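Local coordinates for protein alkyl hydroperoxide reductase AhpD (Deinococcus radiodurans R1, PDB 6K40) that probably acts as an AhpD-like antioxidant enzyme that helps to remove peroxides by peroxiredoxin-type activity, at residues V93-S98 and R179-L184; K138-P143 and Q169-F174; A152-A157 and E162-A167. All blocks are in the same frame, centred on the assembly; numbering follows the deposited sequence.

Interaction 1 of 3, residues V93-S98 and R179-L184; sequences VYCAVS and RVSSAL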
ATOM      1  N   VAL A  93      -8.351  -2.409  -2.461  1.00 17.69           N
ATOM      2  CA  VAL A  93      -8.238  -0.959  -2.326  1.00 17.35           C
ATOM      3  C   VAL A  93      -9.245  -0.428  -1.313  1.00 19.68           C
ATOM      4  O   VAL A  93      -8.918   0.434  -0.491  1.00 19.52           O
ATOM      5  CB  VAL A  93      -8.401  -0.279  -3.695  1.00 18.74           C
ATOM      6  CG1 VAL A  93      -8.558   1.223  -3.532  1.00 16.03           C
ATOM      7  CG2 VAL A  93      -7.215  -0.602  -4.589  1.00 19.23           C
ATOM      8  N   TYR A  94     -10.486  -0.921  -1.362  1.00 21.36           N
ATOM      9  CA  TYR A  94     -11.504  -0.447  -0.430  1.00 21.78           C
ATOM     10  C   TYR A  94     -11.045  -0.638   1.008  1.00 24.05           C
ATOM     11  O   TYR A  94     -11.021   0.317   1.802  1.00 26.33           O
ATOM     12  CB  TYR A  94     -12.836  -1.169  -0.661  1.00 20.20           C
ATOM     13  CG  TYR A  94     -13.995  -0.540   0.096  1.00 19.44           C
ATOM     14  CD1 TYR A  94     -14.153  -0.729   1.468  1.00 19.32           C
ATOM     15  CD2 TYR A  94     -14.920   0.257  -0.562  1.00 18.15           C
ATOM     16  CE1 TYR A  94     -15.202  -0.141   2.158  1.00 18.94           C
ATOM     17  CE2 TYR A  94     -15.970   0.845   0.116  1.00 17.22           C
ATOM     18  CZ  TYR A  94     -16.107   0.641   1.472  1.00 18.69           C
ATOM     19  OH  TYR A  94     -17.149   1.228   2.144  1.00 19.49           O
ATOM     20  N   CYS A  95     -10.673  -1.872   1.359  1.00 21.11           N
ATOM     21  CA  CYS A  95     -10.309  -2.148   2.740  1.00 21.31           C
ATOM     22  C   CYS A  95      -8.988  -1.482   3.098  1.00 19.63           C
ATOM     23  O   CYS A  95      -8.855  -0.927   4.191  1.00 20.03           O
ATOM     24  CB  CYS A  95     -10.242  -3.663   2.970  1.00 23.97           C
ATOM     25  SG  CYS A  95     -11.807  -4.549   2.749  1.00 27.16           S
ATOM     26  N   ALA A  96      -8.039  -1.439   2.162  1.00 19.27           N
ATOM     27  CA  ALA A  96      -6.785  -0.734   2.418  1.00 18.27           C
ATOM     28  C   ALA A  96      -7.042   0.716   2.797  1.00 18.64           C
ATOM     29  O   ALA A  96      -6.610   1.172   3.857  1.00 19.75           O
ATOM     30  CB  ALA A  96      -5.855  -0.813   1.204  1.00 17.45           C
ATOM     31  N   VAL A  97      -7.804   1.438   1.976  1.00 18.52           N
ATOM     32  CA  VAL A  97      -8.033   2.858   2.230  1.00 19.47           C
ATOM     33  C   VAL A  97      -8.809   3.062   3.529  1.00 21.60           C
ATOM     34  O   VAL A  97      -8.375   3.806   4.422  1.00 23.26           O
ATOM     35  CB  VAL A  97      -8.755   3.503   1.034  1.00 19.12           C
ATOM     36  CG1 VAL A  97      -9.171   4.923   1.369  1.00 16.07           C
ATOM     37  CG2 VAL A  97      -7.855   3.481  -0.199  1.00 18.41           C
ATOM     38  N   SER A  98      -9.968   2.403   3.663  1.00 21.13           N
ATOM     39  CA  SER A  98     -10.829   2.689   4.810  1.00 19.86           C
ATOM     40  C   SER A  98     -10.177   2.255   6.123  1.00 18.99           C
ATOM     41  O   SER A  98     -10.144   3.020   7.098  1.00 20.39           O
ATOM     42  CB  SER A  98     -12.200   2.031   4.629  1.00 18.64           C
ATOM     43  OG  SER A  98     -12.088   0.653   4.336  1.00 19.71           O
ATOM     44  N   ARG A 179     -12.120 -10.253  -0.537  1.00 14.31           N
ATOM     45  CA  ARG A 179     -12.587 -10.977  -1.710  1.00 14.33           C
ATOM     46  C   ARG A 179     -13.907 -10.412  -2.214  1.00 19.28           C
ATOM     47  O   ARG A 179     -14.081 -10.222  -3.422  1.00 18.53           O
ATOM     48  CB  ARG A 179     -12.697 -12.465  -1.391  1.00 25.63           C
ATOM     49  CG  ARG A 179     -11.354 -13.164  -1.503  1.00 14.29           C
ATOM     50  CD  ARG A 179     -11.308 -14.487  -0.773  1.00 14.27           C
ATOM     51  NE  ARG A 179     -10.046 -15.165  -1.043  1.00 16.10           N
ATOM     52  CZ  ARG A 179      -8.972 -15.082  -0.267  1.00 16.55           C
ATOM     53  NH1 ARG A 179      -9.008 -14.359   0.846  1.00 14.29           N
ATOM     54  NH2 ARG A 179      -7.862 -15.728  -0.603  1.00 14.99           N
ATOM     55  N   VAL A 180     -14.832 -10.097  -1.307  1.00 17.88           N
ATOM     56  CA  VAL A 180     -16.104  -9.514  -1.739  1.00 18.79           C
ATOM     57  C   VAL A 180     -15.864  -8.189  -2.460  1.00 19.19           C
ATOM     58  O   VAL A 180     -16.340  -7.973  -3.588  1.00 18.86           O
ATOM     59  CB  VAL A 180     -17.059  -9.347  -0.545  1.00 18.48           C
ATOM     60  CG1 VAL A 180     -18.289  -8.552  -0.958  1.00 14.39           C
ATOM     61  CG2 VAL A 180     -17.464 -10.708   0.005  1.00 17.58           C
ATOM     62  N   SER A 181     -15.097  -7.291  -1.830  1.00 21.21           N
ATOM     63  CA  SER A 181     -14.903  -5.952  -2.376  1.00 20.94           C
ATOM     64  C   SER A 181     -14.129  -5.976  -3.690  1.00 18.94           C
ATOM     65  O   SER A 181     -14.435  -5.208  -4.605  1.00 18.38           O
ATOM     66  CB  SER A 181     -14.175  -5.074  -1.354  1.00 22.25           C
ATOM     67  OG  SER A 181     -14.990  -4.804  -0.228  1.00 25.27           O
ATOM     68  N   SER A 182     -13.136  -6.862  -3.814  1.00 18.90           N
ATOM     69  CA  SER A 182     -12.355  -6.914  -5.045  1.00 19.19           C
ATOM     70  C   SER A 182     -13.135  -7.593  -6.163  1.00 18.60           C
ATOM     71  O   SER A 182     -13.024  -7.199  -7.332  1.00 19.68           O
ATOM     72  CB  SER A 182     -11.019  -7.624  -4.820  1.00 20.13           C
ATOM     73  OG  SER A 182     -10.377  -7.191  -3.634  1.00 19.44           O
ATOM     74  N   ALA A 183     -13.924  -8.620  -5.829  1.00 18.00           N
ATOM     75  CA  ALA A 183     -14.702  -9.305  -6.851  1.00 18.00           C
ATOM     76  C   ALA A 183     -15.794  -8.404  -7.412  1.00 18.95           C
ATOM     77  O   ALA A 183     -16.102  -8.472  -8.607  1.00 20.87           O
ATOM     78  CB  ALA A 183     -15.298 -10.580  -6.269  1.00 18.14           C
ATOM     79  N   LEU A 184     -16.397  -7.560  -6.571  1.00 16.94           N
ATOM     80  CA  LEU A 184     -17.535  -6.762  -7.008  1.00 17.86           C
ATOM     81  C   LEU A 184     -17.191  -5.295  -7.250  1.00 20.23           C
ATOM     82  O   LEU A 184     -18.099  -4.489  -7.487  1.00 20.46           O
ATOM     83  CB  LEU A 184     -18.667  -6.885  -5.994  1.00 19.35           C
ATOM     84  CG  LEU A 184     -19.102  -8.329  -5.751  1.00 19.33           C
ATOM     85  CD1 LEU A 184     -20.167  -8.380  -4.681  1.00 14.72           C
ATOM     86  CD2 LEU A 184     -19.593  -8.968  -7.040  1.00 14.93           C
TER
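Y94 and C95 meet S181 where the start of helix 93-107 packs against the end of helix 161-184. C92 and C95 form the CxxC motif of the AhpD-like fold. In well-studied relatives such a pair is the redox centre, so S181 probably lies beside the active site here. Three buried residues make the touch.

The van der Waals part is small. Y94 CB lies 4.2 Å from S181 CB. The Y94 side chain starts toward helix 161-184, but its ring turns off. CG is anti to the backbone N (chi1 -169°), and this carries the phenol away to V46, whose N bonds to the hydroxyl. S181 OG stands obliquely to the ring. From the next residue of helix 93-107, C95 SG comes to 4.4 Å from S181 OG, a loose approach. S181 also touches C92 and F186.

The hydroxyl of S181 finds its partner in its own helix: OG makes a weak hydrogen bond to T177 O. V93 N bonds to Q122 of the second subunit, so the dimer interface is close. A bound glycerol sits about 3 Å from the C95 side chain and may mark a pocket.

Y94 O takes two bonds from S98. S98 N is 3.0 Å from Y94 O, and S98 OG is 2.8 Å from the same Y94 O, lying 36° out of the carbonyl plane.

Interaction 2 of 3, residues K138-P143 and Q169-F174; sequences KLTLRP and QVIAMF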
ATOM      1  N   LYS A 138       0.835 -15.197   7.542  1.00 17.89           N
ATOM      2  CA  LYS A 138       0.834 -16.628   7.264  1.00 18.50           C
ATOM      3  C   LYS A 138      -0.582 -17.143   7.030  1.00 18.70           C
ATOM      4  O   LYS A 138      -0.818 -17.925   6.101  1.00 18.74           O
ATOM      5  CB  LYS A 138       1.506 -17.402   8.398  1.00 18.75           C
ATOM      6  CG  LYS A 138       1.981 -18.778   7.956  1.00 19.66           C
ATOM      7  CD  LYS A 138       2.244 -19.722   9.116  1.00 20.70           C
ATOM      8  CE  LYS A 138       2.259 -21.166   8.629  1.00 20.31           C
ATOM      9  NZ  LYS A 138       3.074 -22.066   9.488  1.00 20.82           N
ATOM     10  N   LEU A 139      -1.540 -16.709   7.856  1.00 17.25           N
ATOM     11  CA  LEU A 139      -2.913 -17.183   7.712  1.00 16.70           C
ATOM     12  C   LEU A 139      -3.554 -16.676   6.427  1.00 16.79           C
ATOM     13  O   LEU A 139      -4.427 -17.348   5.864  1.00 16.81           O
ATOM     14  CB  LEU A 139      -3.746 -16.772   8.928  1.00 17.34           C
ATOM     15  CG  LEU A 139      -5.163 -17.351   9.036  1.00 18.63           C
ATOM     16  CD1 LEU A 139      -5.149 -18.869   8.940  1.00 19.57           C
ATOM     17  CD2 LEU A 139      -5.831 -16.907  10.327  1.00 18.73           C
ATOM     18  N   THR A 140      -3.134 -15.505   5.944  1.00 16.56           N
ATOM     19  CA  THR A 140      -3.669 -14.993   4.689  1.00 15.52           C
ATOM     20  C   THR A 140      -3.058 -15.703   3.487  1.00 16.15           C
ATOM     21  O   THR A 140      -3.779 -16.084   2.555  1.00 15.57           O
ATOM     22  CB  THR A 140      -3.430 -13.486   4.585  1.00 15.16           C
ATOM     23  OG1 THR A 140      -4.103 -12.817   5.658  1.00 17.12           O
ATOM     24  CG2 THR A 140      -3.955 -12.950   3.257  1.00 14.55           C
ATOM     25  N   LEU A 141      -1.740 -15.897   3.489  1.00 16.17           N
ATOM     26  CA  LEU A 141      -1.060 -16.387   2.298  1.00 16.28           C
ATOM     27  C   LEU A 141      -0.935 -17.903   2.248  1.00 18.74           C
ATOM     28  O   LEU A 141      -0.960 -18.478   1.154  1.00 22.14           O
ATOM     29  CB  LEU A 141       0.336 -15.765   2.205  1.00 14.98           C
ATOM     30  CG  LEU A 141       0.390 -14.246   2.037  1.00 15.87           C
ATOM     31  CD1 LEU A 141       1.832 -13.774   1.920  1.00 15.80           C
ATOM     32  CD2 LEU A 141      -0.420 -13.813   0.825  1.00 14.74           C
ATOM     33  N   ARG A 142      -0.821 -18.571   3.393  1.00 19.10           N
ATOM     34  CA  ARG A 142      -0.605 -20.019   3.442  1.00 19.13           C
ATOM     35  C   ARG A 142      -1.523 -20.667   4.472  1.00 17.35           C
ATOM     36  O   ARG A 142      -1.055 -21.274   5.439  1.00 16.44           O
ATOM     37  CB  ARG A 142       0.859 -20.330   3.753  1.00 22.70           C
ATOM     38  CG  ARG A 142       1.840 -19.874   2.684  1.00 28.51           C
ATOM     39  CD  ARG A 142       3.280 -20.031   3.148  1.00 33.71           C
ATOM     40  NE  ARG A 142       3.673 -19.002   4.107  1.00 38.52           N
ATOM     41  CZ  ARG A 142       4.246 -19.251   5.281  1.00 42.14           C
ATOM     42  NH1 ARG A 142       4.494 -20.502   5.652  1.00 42.93           N
ATOM     43  NH2 ARG A 142       4.573 -18.250   6.087  1.00 42.34           N
ATOM     44  N   PRO A 143      -2.845 -20.577   4.283  1.00 17.35           N
ATOM     45  CA  PRO A 143      -3.759 -21.131   5.298  1.00 18.45           C
ATOM     46  C   PRO A 143      -3.601 -22.626   5.517  1.00 22.36           C
ATOM     47  O   PRO A 143      -3.878 -23.112   6.620  1.00 26.11           O
ATOM     48  CB  PRO A 143      -5.148 -20.790   4.740  1.00 16.62           C
ATOM     49  CG  PRO A 143      -4.941 -20.638   3.275  1.00 15.72           C
ATOM     50  CD  PRO A 143      -3.578 -20.028   3.129  1.00 15.36           C
ATOM     51  N   GLN A 169     -10.451 -14.669  13.991  1.00 18.69           N
ATOM     52  CA  GLN A 169     -11.690 -14.240  13.356  1.00 18.89           C
ATOM     53  C   GLN A 169     -11.485 -12.981  12.528  1.00 16.79           C
ATOM     54  O   GLN A 169     -12.013 -12.872  11.421  1.00 15.70           O
ATOM     55  CB  GLN A 169     -12.764 -14.002  14.415  1.00 20.14           C
ATOM     56  CG  GLN A 169     -13.734 -15.147  14.595  1.00 22.08           C
ATOM     57  CD  GLN A 169     -14.619 -14.950  15.802  1.00 23.43           C
ATOM     58  OE1 GLN A 169     -15.841 -15.047  15.709  1.00 26.70           O
ATOM     59  NE2 GLN A 169     -14.008 -14.666  16.946  1.00 22.78           N
ATOM     60  N   VAL A 170     -10.722 -12.019  13.046  1.00 18.00           N
ATOM     61  CA  VAL A 170     -10.524 -10.765  12.321  1.00 17.44           C
ATOM     62  C   VAL A 170      -9.728 -11.004  11.039  1.00 16.85           C
ATOM     63  O   VAL A 170     -10.079 -10.497   9.964  1.00 16.90           O
ATOM     64  CB  VAL A 170      -9.851  -9.723  13.230  1.00 17.47           C
ATOM     65  CG1 VAL A 170      -9.371  -8.527  12.418  1.00 15.93           C
ATOM     66  CG2 VAL A 170     -10.819  -9.282  14.319  1.00 17.06           C
ATOM     67  N   ILE A 171      -8.644 -11.778  11.132  1.00 17.06           N
ATOM     68  CA  ILE A 171      -7.836 -12.071   9.948  1.00 18.13           C
ATOM     69  C   ILE A 171      -8.684 -12.760   8.883  1.00 18.74           C
ATOM     70  O   ILE A 171      -8.668 -12.382   7.701  1.00 19.95           O
ATOM     71  CB  ILE A 171      -6.608 -12.919  10.327  1.00 17.30           C
ATOM     72  CG1 ILE A 171      -5.657 -12.114  11.214  1.00 14.96           C
ATOM     73  CG2 ILE A 171      -5.894 -13.413   9.070  1.00 15.69           C
ATOM     74  CD1 ILE A 171      -4.761 -12.973  12.095  1.00 15.12           C
ATOM     75  N   ALA A 172      -9.458 -13.768   9.291  1.00 17.83           N
ATOM     76  CA  ALA A 172     -10.270 -14.498   8.323  1.00 17.37           C
ATOM     77  C   ALA A 172     -11.402 -13.628   7.776  1.00 16.58           C
ATOM     78  O   ALA A 172     -11.741 -13.704   6.585  1.00 17.95           O
ATOM     79  CB  ALA A 172     -10.800 -15.776   8.974  1.00 18.56           C
ATOM     80  N   MET A 173     -11.974 -12.766   8.618  1.00 16.33           N
ATOM     81  CA  MET A 173     -13.052 -11.889   8.176  1.00 19.96           C
ATOM     82  C   MET A 173     -12.559 -10.869   7.165  1.00 18.67           C
ATOM     83  O   MET A 173     -13.294 -10.497   6.244  1.00 19.06           O
ATOM     84  CB  MET A 173     -13.668 -11.190   9.390  1.00 25.87           C
ATOM     85  CG  MET A 173     -14.690 -10.100   9.087  1.00 31.61           C
ATOM     86  SD  MET A 173     -16.029 -10.592   7.981  1.00 37.64           S
ATOM     87  CE  MET A 173     -16.557 -12.134   8.711  1.00 36.52           C
ATOM     88  N   PHE A 174     -11.311 -10.429   7.291  1.00 17.53           N
ATOM     89  CA  PHE A 174     -10.818  -9.520   6.269  1.00 18.76           C
ATOM     90  C   PHE A 174     -10.379 -10.272   5.025  1.00 19.67           C
ATOM     91  O   PHE A 174     -10.485  -9.732   3.919  1.00 20.09           O
ATOM     92  CB  PHE A 174      -9.716  -8.631   6.839  1.00 16.81           C
ATOM     93  CG  PHE A 174     -10.262  -7.459   7.585  1.00 16.88           C
ATOM     94  CD1 PHE A 174     -10.752  -6.361   6.899  1.00 17.88           C
ATOM     95  CD2 PHE A 174     -10.365  -7.485   8.964  1.00 16.37           C
ATOM     96  CE1 PHE A 174     -11.294  -5.291   7.577  1.00 18.34           C
ATOM     97  CE2 PHE A 174     -10.906  -6.418   9.649  1.00 17.66           C
ATOM     98  CZ  PHE A 174     -11.377  -5.319   8.955  1.00 18.10           C
TER
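Two flat groups flank the helix-helix packing of L139 and T140 on I171 in the all-helical AhpD-like fold. The F174 ring has V170 CG1 at its edge, in plane, and packs edge-to-face with H99. The R142 guanidinium has K138 CG over one face, 3.2 Å above the plane and offset toward the rim. R142 also pairs with E145, and K138 with D150, both as salt bridges.

In the contact itself, the last turn of helix 127-141 lies on helix 161-184. T140 and I171 have the nearest CA atoms, 7.3 Å apart. L139 CD2 touches I171 CG2 at 3.7 Å. I171 CG2 is the methyl that does the work: it also meets L139 CB and CG, both at 4.0 Å. L139 CG is anti to the backbone N (chi1 -172°), which swings the isobutyl group across the I171 branch at a slant. M146 and Y135 add apolar cover, to L139 and I171 respectively.

T140 is the buried polar neighbour. Its OG1 lies beside the backbone N (chi1 -61°) and bonds to A136 O. N175 ND2, from helix 161-184, bonds across to T140 OG1 and also to I171 O of its own helix. Next to this polar link, T140 OG1 rests 3.9 Å from I171 CG2.

Interaction 3 of 3, residues A152-A157 and E162-A167; sequences APLRAA and EAILEA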
ATOM      1  N   ALA A 152       2.352 -20.096  19.444  1.00 22.84           N
ATOM      2  CA  ALA A 152       3.328 -19.835  20.502  1.00 22.09           C
ATOM      3  C   ALA A 152       3.743 -18.370  20.599  1.00 22.69           C
ATOM      4  O   ALA A 152       3.763 -17.838  21.722  1.00 22.10           O
ATOM      5  CB  ALA A 152       4.542 -20.751  20.317  1.00 20.73           C
ATOM      6  N   PRO A 153       4.090 -17.666  19.510  1.00 20.75           N
ATOM      7  CA  PRO A 153       4.418 -16.235  19.665  1.00 21.64           C
ATOM      8  C   PRO A 153       3.263 -15.414  20.209  1.00 22.17           C
ATOM      9  O   PRO A 153       3.471 -14.547  21.068  1.00 23.17           O
ATOM     10  CB  PRO A 153       4.801 -15.810  18.240  1.00 22.68           C
ATOM     11  CG  PRO A 153       5.200 -17.078  17.559  1.00 21.83           C
ATOM     12  CD  PRO A 153       4.284 -18.114  18.118  1.00 20.37           C
ATOM     13  N   LEU A 154       2.041 -15.676  19.735  1.00 21.44           N
ATOM     14  CA  LEU A 154       0.876 -14.946  20.222  1.00 22.06           C
ATOM     15  C   LEU A 154       0.727 -15.097  21.730  1.00 23.67           C
ATOM     16  O   LEU A 154       0.474 -14.116  22.441  1.00 23.92           O
ATOM     17  CB  LEU A 154      -0.383 -15.430  19.501  1.00 20.87           C
ATOM     18  CG  LEU A 154      -0.383 -15.298  17.975  1.00 20.92           C
ATOM     19  CD1 LEU A 154      -1.697 -15.797  17.382  1.00 16.20           C
ATOM     20  CD2 LEU A 154      -0.113 -13.860  17.546  1.00 16.38           C
ATOM     21  N   ARG A 155       0.878 -16.321  22.239  1.00 24.23           N
ATOM     22  CA  ARG A 155       0.829 -16.527  23.681  1.00 22.88           C
ATOM     23  C   ARG A 155       2.019 -15.880  24.379  1.00 21.89           C
ATOM     24  O   ARG A 155       1.888 -15.421  25.519  1.00 21.01           O
ATOM     25  CB  ARG A 155       0.762 -18.022  23.997  1.00 22.77           C
ATOM     26  CG  ARG A 155      -0.566 -18.657  23.618  1.00 23.34           C
ATOM     27  CD  ARG A 155      -0.742 -20.033  24.240  1.00 25.60           C
ATOM     28  NE  ARG A 155      -2.113 -20.511  24.081  1.00 25.93           N
ATOM     29  CZ  ARG A 155      -2.467 -21.532  23.307  1.00 24.15           C
ATOM     30  NH1 ARG A 155      -1.550 -22.191  22.615  1.00 21.69           N
ATOM     31  NH2 ARG A 155      -3.742 -21.890  23.224  1.00 24.49           N
ATOM     32  N   ALA A 156       3.175 -15.806  23.712  1.00 22.74           N
ATOM     33  CA  ALA A 156       4.320 -15.140  24.325  1.00 21.86           C
ATOM     34  C   ALA A 156       4.085 -13.643  24.448  1.00 23.29           C
ATOM     35  O   ALA A 156       4.679 -12.990  25.313  1.00 23.73           O
ATOM     36  CB  ALA A 156       5.591 -15.419  23.524  1.00 19.62           C
ATOM     37  N   ALA A 157       3.237 -13.086  23.589  1.00 25.03           N
ATOM     38  CA  ALA A 157       2.871 -11.678  23.634  1.00 22.77           C
ATOM     39  C   ALA A 157       1.729 -11.389  24.600  1.00 21.29           C
ATOM     40  O   ALA A 157       1.258 -10.248  24.655  1.00 22.16           O
ATOM     41  CB  ALA A 157       2.495 -11.195  22.231  1.00 22.76           C
ATOM     42  N   GLU A 162      -9.195 -16.250  24.275  1.00 22.12           N
ATOM     43  CA  GLU A 162     -10.278 -15.446  23.718  1.00 21.75           C
ATOM     44  C   GLU A 162      -9.742 -14.405  22.740  1.00 20.46           C
ATOM     45  O   GLU A 162     -10.309 -14.202  21.659  1.00 20.16           O
ATOM     46  CB  GLU A 162     -11.067 -14.786  24.849  1.00 24.55           C
ATOM     47  CG  GLU A 162     -11.927 -15.758  25.659  1.00 27.66           C
ATOM     48  CD  GLU A 162     -11.135 -16.529  26.710  1.00 31.64           C
ATOM     49  OE1 GLU A 162      -9.993 -16.126  27.018  1.00 33.12           O
ATOM     50  OE2 GLU A 162     -11.656 -17.539  27.228  1.00 32.77           O
ATOM     51  N   ALA A 163      -8.640 -13.742  23.099  1.00 21.49           N
ATOM     52  CA  ALA A 163      -8.033 -12.772  22.194  1.00 20.61           C
ATOM     53  C   ALA A 163      -7.483 -13.450  20.945  1.00 20.41           C
ATOM     54  O   ALA A 163      -7.534 -12.882  19.850  1.00 19.40           O
ATOM     55  CB  ALA A 163      -6.932 -11.996  22.915  1.00 21.28           C
ATOM     56  N   ILE A 164      -6.954 -14.667  21.087  1.00 20.93           N
ATOM     57  CA  ILE A 164      -6.451 -15.391  19.923  1.00 20.64           C
ATOM     58  C   ILE A 164      -7.596 -15.755  18.984  1.00 22.87           C
ATOM     59  O   ILE A 164      -7.482 -15.615  17.760  1.00 20.93           O
ATOM     60  CB  ILE A 164      -5.662 -16.634  20.373  1.00 19.33           C
ATOM     61  CG1 ILE A 164      -4.329 -16.216  21.002  1.00 19.60           C
ATOM     62  CG2 ILE A 164      -5.439 -17.579  19.203  1.00 18.53           C
ATOM     63  CD1 ILE A 164      -3.517 -17.374  21.550  1.00 16.88           C
ATOM     64  N   LEU A 165      -8.714 -16.228  19.540  1.00 22.02           N
ATOM     65  CA  LEU A 165      -9.888 -16.515  18.724  1.00 23.51           C
ATOM     66  C   LEU A 165     -10.382 -15.258  18.019  1.00 22.92           C
ATOM     67  O   LEU A 165     -10.731 -15.297  16.833  1.00 15.32           O
ATOM     68  CB  LEU A 165     -10.990 -17.122  19.593  1.00 25.41           C
ATOM     69  CG  LEU A 165     -12.376 -17.339  18.981  1.00 28.16           C
ATOM     70  CD1 LEU A 165     -12.286 -18.111  17.673  1.00 32.86           C
ATOM     71  CD2 LEU A 165     -13.289 -18.057  19.968  1.00 32.83           C
ATOM     72  N   GLU A 166     -10.394 -14.126  18.730  1.00 22.59           N
ATOM     73  CA  GLU A 166     -10.820 -12.871  18.117  1.00 20.18           C
ATOM     74  C   GLU A 166      -9.888 -12.463  16.980  1.00 18.18           C
ATOM     75  O   GLU A 166     -10.346 -12.023  15.921  1.00 18.02           O
ATOM     76  CB  GLU A 166     -10.886 -11.772  19.176  1.00 22.47           C
ATOM     77  CG  GLU A 166     -11.502 -10.465  18.690  1.00 27.09           C
ATOM     78  CD  GLU A 166     -11.908  -9.547  19.832  1.00 32.53           C
ATOM     79  OE1 GLU A 166     -11.475  -8.374  19.841  1.00 34.35           O
ATOM     80  OE2 GLU A 166     -12.662 -10.000  20.723  1.00 34.38           O
ATOM     81  N   ALA A 167      -8.574 -12.605  17.180  1.00 19.00           N
ATOM     82  CA  ALA A 167      -7.618 -12.227  16.144  1.00 18.58           C
ATOM     83  C   ALA A 167      -7.747 -13.124  14.919  1.00 17.96           C
ATOM     84  O   ALA A 167      -7.685 -12.643  13.779  1.00 18.67           O
ATOM     85  CB  ALA A 167      -6.195 -12.279  16.697  1.00 15.63           C
TER
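This contact belongs to a helix-loop-helix unit. Short helix 151-156 is followed by a brief loop and then by the first turns of long helix 161-184. L154 and R155 on the short helix meet I164 on the long one. L154 and I164 have the nearest CA atoms, 7.3 Å apart. About 145 Å² is buried between the two segments, counting both sides.

I164 carries the contact. Its side chain points at the short helix and puts the end methyl, CD1, against both partners. CD1 is 3.8 Å from R155 CG and 4.2 Å from L154 CB. The I164 chain is stretched out, with chi2 at 177°, and this brings CD1 to the short helix. L159 from the connecting loop also touches I164. L154 points toward the long helix and is buried, with M132 and Y135 of helix 127-141 packed against it.

R155 works differently. It lies at the exposed margin of the contact. Its chain runs extended from CG to NE and crosses the I164 side chain at about a right angle. I164 CD1 lies over one face of the guanidinium, 4.6 Å from R155 CZ. On the same group, NH2 forms a salt bridge to D161 at the start of the long helix. The CG methylene of R155 thus meets the I164 methyl, and its charged end is held by D161.

A long side chain from one helix set against two consecutive residues of the helix before it is the packing of a tight helix-loop-helix corner, here in an all-helical AhpD-like fold.

How the interactions relate
All three contacts use helix 161-184, at successive positions along it. Interaction 3 is near its start, interaction 2 in its middle and interaction 1 at its end. Centres of interactions 2 and 3 are 14 Å apart, those of 1 and 2 are 15 Å apart, and those of 1 and 3 are 26 Å apart, on opposite sides of the chain's centre. Interaction 1 contains C95 and adjoins C92, the CxxC pair of the probable redox site, with the glycerol next to C95. The nearest atoms of interactions 1 and 2 are about 5 Å apart, and F174 reaches H99, next after 93-98 on helix 93-107. Interaction 3 is remote from that site.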